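Local structure of Dmd discriminator of mRNA degradation (Enterobacteria phage RB69, 5I8J) at residues 8-13 / 34-39; 24-27 / 32-35. The protein is a phage antitoxin that interacts with the bacterial toxin RnlA, probably neutralising it and so sparing phage mRNA from degradation. All blocks are in the same frame, centred on the assembly; numbering follows the deposited sequence.

Contact 1: 8-13 / 34-39; sequences VTFIGW and EWVTVQ
Phe10 in segment 8-13 of strand 6-14 and Thr37 in segment 34-39 of helix 30-44 bring the two backbones nearest, their CA atoms 7.8 Å apart. No hydrogen bond joins the segments: the helix bonds along its own turns, as in Val38 N to Glu34 O at 2.9 Å, and the strand pairs with strands 19-26 and 46-52. The gap is bridged by one ring. Phe10 points its CB at the helix, and with CG anti to its own carbonyl carbon (chi1 -67°) the ring reaches the helix with its CE1 and CZ corner. CE1 comes within 3.3 Å of Thr37 OG1, which lies at the ring edge close to the ring plane. CZ meets Val36 CG1 at 3.7 Å; the methyl lies neither over the face nor at the edge, and the two side chains cross at about a right angle. One face of the ring carries Val8 CG1, 3.4 Å above the plane and offset toward the rim, while Ala50 and Ile24 of the flanking strands also touch Phe10. Thr37 OG1 is hydrogen-bonded to Ile33 O one helical turn back, and Thr37 also packs on Ala50, Phe58 and Ala60. A buried hydroxyl is thus satisfied within its own helix, and the weakly positive rim of the aromatic ring can lie against its oxygen, leaving helix-on-sheet packing that is largely apolar.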
loop_
_atom_site.group_PDB
_atom_site.type_symbol
_atom_site.label_atom_id
_atom_site.label_comp_id
_atom_site.label_asym_id
_atom_site.label_seq_id
_atom_site.Cartn_x
_atom_site.Cartn_y
_atom_site.Cartn_z
ATOM N N VAL A 8 2.846 -10.649 0.507
ATOM C CA VAL A 8 3.481 -9.359 0.725
ATOM C C VAL A 8 2.840 -8.331 -0.184
ATOM O O VAL A 8 2.757 -8.526 -1.387
ATOM C CB VAL A 8 5.001 -9.423 0.466
ATOM C CG1 VAL A 8 5.661 -8.105 0.873
ATOM C CG2 VAL A 8 5.615 -10.579 1.249
ATOM N N THR A 9 2.359 -7.242 0.404
ATOM C CA THR A 9 1.830 -6.136 -0.381
ATOM C C THR A 9 2.936 -5.101 -0.574
ATOM O O THR A 9 3.488 -4.601 0.396
ATOM C CB THR A 9 0.619 -5.471 0.301
ATOM O OG1 THR A 9 -0.437 -6.436 0.474
ATOM C CG2 THR A 9 0.115 -4.302 -0.540
ATOM N N PHE A 10 3.259 -4.811 -1.823
ATOM C CA PHE A 10 4.272 -3.826 -2.167
ATOM C C PHE A 10 3.584 -2.565 -2.646
ATOM O O PHE A 10 2.656 -2.626 -3.469
ATOM C CB PHE A 10 5.215 -4.357 -3.254
ATOM C CG PHE A 10 6.077 -5.501 -2.809
ATOM C CD1 PHE A 10 7.328 -5.270 -2.247
ATOM C CD2 PHE A 10 5.640 -6.807 -2.945
ATOM C CE1 PHE A 10 8.121 -6.318 -1.837
ATOM C CE2 PHE A 10 6.430 -7.867 -2.533
ATOM C CZ PHE A 10 7.669 -7.626 -1.978
ATOM N N ILE A 11 4.028 -1.426 -2.123
ATOM C CA ILE A 11 3.542 -0.136 -2.588
ATOM C C ILE A 11 4.719 0.664 -3.089
ATOM O O ILE A 11 5.712 0.794 -2.396
ATOM C CB ILE A 11 2.838 0.661 -1.490
ATOM C CG1 ILE A 11 1.821 -0.211 -0.758
ATOM C CG2 ILE A 11 2.174 1.890 -2.090
ATOM C CD1 ILE A 11 1.416 0.418 0.544
ATOM N N GLY A 12 4.609 1.177 -4.306
ATOM C CA GLY A 12 5.707 1.873 -4.954
ATOM C C GLY A 12 5.331 3.286 -5.367
ATOM O O GLY A 12 4.187 3.550 -5.761
ATOM N N TRP A 13 6.296 4.191 -5.229
ATOM C CA TRP A 13 6.218 5.555 -5.743
ATOM C C TRP A 13 7.312 5.810 -6.765
ATOM O O TRP A 13 8.504 5.706 -6.445
ATOM C CB TRP A 13 6.363 6.582 -4.620
ATOM C CG TRP A 13 5.204 6.679 -3.694
ATOM C CD1 TRP A 13 4.220 7.631 -3.707
ATOM C CD2 TRP A 13 4.923 5.820 -2.581
ATOM N NE1 TRP A 13 3.332 7.399 -2.677
ATOM C CE2 TRP A 13 3.741 6.303 -1.974
ATOM C CE3 TRP A 13 5.546 4.691 -2.048
ATOM C CZ2 TRP A 13 3.169 5.685 -0.858
ATOM C CZ3 TRP A 13 4.973 4.080 -0.932
ATOM C CH2 TRP A 13 3.796 4.586 -0.353
ATOM N N GLU A 34 13.578 -8.804 1.333
ATOM C CA GLU A 34 14.443 -7.639 1.120
ATOM C C GLU A 34 14.959 -7.567 -0.316
ATOM O O GLU A 34 14.961 -6.488 -0.932
ATOM C CB GLU A 34 15.612 -7.649 2.114
ATOM C CG GLU A 34 15.182 -7.369 3.554
ATOM C CD GLU A 34 16.355 -7.275 4.527
ATOM O OE1 GLU A 34 17.514 -7.196 4.078
ATOM O OE2 GLU A 34 16.107 -7.274 5.747
ATOM N N TRP A 35 15.411 -8.700 -0.851
ATOM C CA TRP A 35 15.954 -8.728 -2.212
ATOM C C TRP A 35 14.878 -8.336 -3.223
ATOM O O TRP A 35 15.115 -7.541 -4.123
ATOM C CB TRP A 35 16.530 -10.112 -2.570
ATOM C CG TRP A 35 17.357 -10.047 -3.817
ATOM C CD1 TRP A 35 18.703 -9.823 -3.896
ATOM C CD2 TRP A 35 16.885 -10.136 -5.169
ATOM N NE1 TRP A 35 19.101 -9.792 -5.212
ATOM C CE2 TRP A 35 18.008 -9.980 -6.012
ATOM C CE3 TRP A 35 15.629 -10.345 -5.748
ATOM C CZ2 TRP A 35 17.910 -10.028 -7.403
ATOM C CZ3 TRP A 35 15.539 -10.400 -7.136
ATOM C CH2 TRP A 35 16.668 -10.236 -7.943
ATOM N N VAL A 36 13.689 -8.900 -3.063
ATOM C CA VAL A 36 12.585 -8.610 -3.968
ATOM C C VAL A 36 12.243 -7.123 -3.895
ATOM O O VAL A 36 11.992 -6.485 -4.927
ATOM C CB VAL A 36 11.352 -9.484 -3.641
ATOM C CG1 VAL A 36 10.113 -8.988 -4.371
ATOM C CG2 VAL A 36 11.644 -10.921 -4.038
ATOM N N THR A 37 12.292 -6.567 -2.692
ATOM C CA THR A 37 11.998 -5.140 -2.500
ATOM C C THR A 37 13.028 -4.279 -3.218
ATOM O O THR A 37 12.684 -3.341 -3.944
ATOM C CB THR A 37 11.960 -4.769 -1.011
ATOM O OG1 THR A 37 10.936 -5.537 -0.357
ATOM C CG2 THR A 37 11.651 -3.274 -0.835
ATOM N N VAL A 38 14.300 -4.614 -3.025
ATOM C CA VAL A 38 15.375 -3.845 -3.631
ATOM C C VAL A 38 15.289 -3.928 -5.142
ATOM O O VAL A 38 15.461 -2.927 -5.834
ATOM C CB VAL A 38 16.749 -4.332 -3.142
ATOM C CG1 VAL A 38 17.879 -3.733 -3.985
ATOM C CG2 VAL A 38 16.912 -4.012 -1.665
ATOM N N GLN A 39 15.010 -5.119 -5.659
ATOM C CA GLN A 39 14.916 -5.299 -7.102
ATOM C C GLN A 39 13.760 -4.496 -7.681
ATOM O O GLN A 39 13.911 -3.809 -8.688
ATOM C CB GLN A 39 14.760 -6.786 -7.440
ATOM C CG GLN A 39 14.509 -7.085 -8.918
ATOM C CD GLN A 39 15.700 -6.804 -9.820
ATOM O OE1 GLN A 39 16.748 -6.331 -9.380
ATOM N NE2 GLN A 39 15.538 -7.100 -11.101
#

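Contact 2: 24-27 / 32-35; sequences IMLS and EIEW
Leu26, the last residue of strand 19-26, directs its side chain at the first turn of helix 30-44 and touches both Glu32 and Ile33. Leu26 CA lies 7.7 Å from Ile33 CA, the nearest approach of CA atoms between the two segments. From the strand outward, CB is the first atom to meet the helix: Leu26 CB lies 3.6 Å from Glu32 OE1, with the carboxylate carbon only slightly farther away. CG then stands anti to the carbonyl carbon (chi1 -59°), and the chain forks there into two methyls with different neighbours. Leu26 CD2 goes to the carboxylate, 3.5 Å from Glu32 OE2, whereas CD1 packs at 3.9 Å against Ile33 CG1, the sole contact between apolar side chains across these segments. The same CD1 also rests on Val8, which packs the leucine on the neighbouring strand as well. Glu32 can reach this far because its CG is anti to its backbone N (chi1 -180°) and the chain stays extended beyond it, carrying the carboxylate back alongside the leucine. Glu32 OE1 also approaches the backbone at Ser27, 3.8 Å from Ser27 N, too long for a hydrogen bond, and makes a weak one to Gly28 N in the short connection between strand and helix. Leu26 itself is held in the sheet by backbone pairing with Thr6. The surroundings of this leucine are therefore mixed: CD1 meets the buried Ile33, and a carboxylate lies along CB and CD2. As Glu32 is partly exposed, its charge may be partly solvated, with the weak bond to Gly28 N offering some local compensation where the chain turns from strand into helix.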
loop_
_atom_site.group_PDB
_atom_site.type_symbol
_atom_site.label_atom_id
_atom_site.label_comp_id
_atom_site.label_asym_id
_atom_site.label_seq_id
_atom_site.Cartn_x
_atom_site.Cartn_y
_atom_site.Cartn_z
ATOM N N ILE A 24 2.316 -10.090 -3.794
ATOM C CA ILE A 24 3.196 -11.164 -4.265
ATOM C C ILE A 24 3.251 -12.258 -3.211
ATOM O O ILE A 24 3.422 -11.962 -2.031
ATOM C CB ILE A 24 4.621 -10.639 -4.561
ATOM C CG1 ILE A 24 4.556 -9.509 -5.589
ATOM C CG2 ILE A 24 5.520 -11.758 -5.114
ATOM C CD1 ILE A 24 5.898 -8.873 -5.900
ATOM N N MET A 25 3.086 -13.520 -3.621
ATOM C CA MET A 25 3.200 -14.627 -2.674
ATOM C C MET A 25 4.628 -15.137 -2.659
ATOM O O MET A 25 5.160 -15.538 -3.702
ATOM C CB MET A 25 2.263 -15.785 -3.039
ATOM C CG MET A 25 0.798 -15.418 -3.184
ATOM S SD MET A 25 0.161 -14.572 -1.739
ATOM C CE MET A 25 0.329 -15.812 -0.474
ATOM N N LEU A 26 5.243 -15.147 -1.483
ATOM C CA LEU A 26 6.639 -15.559 -1.357
ATOM C C LEU A 26 6.765 -16.735 -0.410
ATOM O O LEU A 26 6.118 -16.773 0.631
ATOM C CB LEU A 26 7.502 -14.401 -0.854
ATOM C CG LEU A 26 7.513 -13.142 -1.723
ATOM C CD1 LEU A 26 8.312 -12.040 -1.021
ATOM C CD2 LEU A 26 8.074 -13.451 -3.116
ATOM N N SER A 27 7.609 -17.697 -0.764
ATOM C CA SER A 27 7.755 -18.882 0.067
ATOM C C SER A 27 8.906 -18.756 1.057
ATOM O O SER A 27 9.046 -19.589 1.957
ATOM C CB SER A 27 7.964 -20.107 -0.809
ATOM O OG SER A 27 9.192 -19.981 -1.504
ATOM N N GLU A 32 14.709 -13.027 1.153
ATOM C CA GLU A 32 13.957 -12.931 -0.089
ATOM C C GLU A 32 13.123 -11.659 -0.161
ATOM O O GLU A 32 13.081 -10.998 -1.186
ATOM C CB GLU A 32 13.037 -14.140 -0.278
ATOM C CG GLU A 32 12.252 -14.042 -1.579
ATOM C CD GLU A 32 11.267 -15.161 -1.773
ATOM O OE1 GLU A 32 10.841 -15.755 -0.768
ATOM O OE2 GLU A 32 10.907 -15.429 -2.938
ATOM N N ILE A 33 12.442 -11.337 0.927
ATOM C CA ILE A 33 11.592 -10.151 0.954
ATOM C C ILE A 33 12.422 -8.898 0.681
ATOM O O ILE A 33 12.037 -8.041 -0.128
ATOM C CB ILE A 33 10.868 -10.023 2.302
ATOM C CG1 ILE A 33 9.908 -11.203 2.489
ATOM C CG2 ILE A 33 10.086 -8.723 2.361
ATOM C CD1 ILE A 33 9.392 -11.357 3.901
ATOM N N GLU A 34 13.578 -8.804 1.333
ATOM C CA GLU A 34 14.443 -7.639 1.120
ATOM C C GLU A 34 14.959 -7.567 -0.316
ATOM O O GLU A 34 14.961 -6.488 -0.932
ATOM C CB GLU A 34 15.612 -7.649 2.114
ATOM C CG GLU A 34 15.182 -7.369 3.554
ATOM C CD GLU A 34 16.355 -7.275 4.527
ATOM O OE1 GLU A 34 17.514 -7.196 4.078
ATOM O OE2 GLU A 34 16.107 -7.274 5.747
ATOM N N TRP A 35 15.411 -8.700 -0.851
ATOM C CA TRP A 35 15.954 -8.728 -2.212
ATOM C C TRP A 35 14.878 -8.336 -3.223
ATOM O O TRP A 35 15.115 -7.541 -4.123
ATOM C CB TRP A 35 16.530 -10.112 -2.570
ATOM C CG TRP A 35 17.357 -10.047 -3.817
ATOM C CD1 TRP A 35 18.703 -9.823 -3.896
ATOM C CD2 TRP A 35 16.885 -10.136 -5.169
ATOM N NE1 TRP A 35 19.101 -9.792 -5.212
ATOM C CE2 TRP A 35 18.008 -9.980 -6.012
ATOM C CE3 TRP A 35 15.629 -10.345 -5.748
ATOM C CZ2 TRP A 35 17.910 -10.028 -7.403
ATOM C CZ3 TRP A 35 15.539 -10.400 -7.136
ATOM C CH2 TRP A 35 16.668 -10.236 -7.943
#

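Overall arrangement
Both contacts set helix 30-44 against the four-stranded antiparallel sheet, whose strands run across it in the order 19-26, 6-14, 46-52, 55-61. Contact 1 sits near the centre of the chain and uses the inner strand 6-14; contact 2 lies about 8 Å away, centre to centre, on the edge strand 19-26, where the chain leaves the sheet for the helix. Along the sequence the strand segments come first, and both contacts end on overlapping parts of the helix, sharing Glu34 and Trp35. A probable backbone hydrogen bond between Val8 O and Ile24 N joins the two sites. Strand 6-14 offers Phe10 to the helix and Thr9, Ile11 and Trp13 to the second subunit, serving both core and dimer.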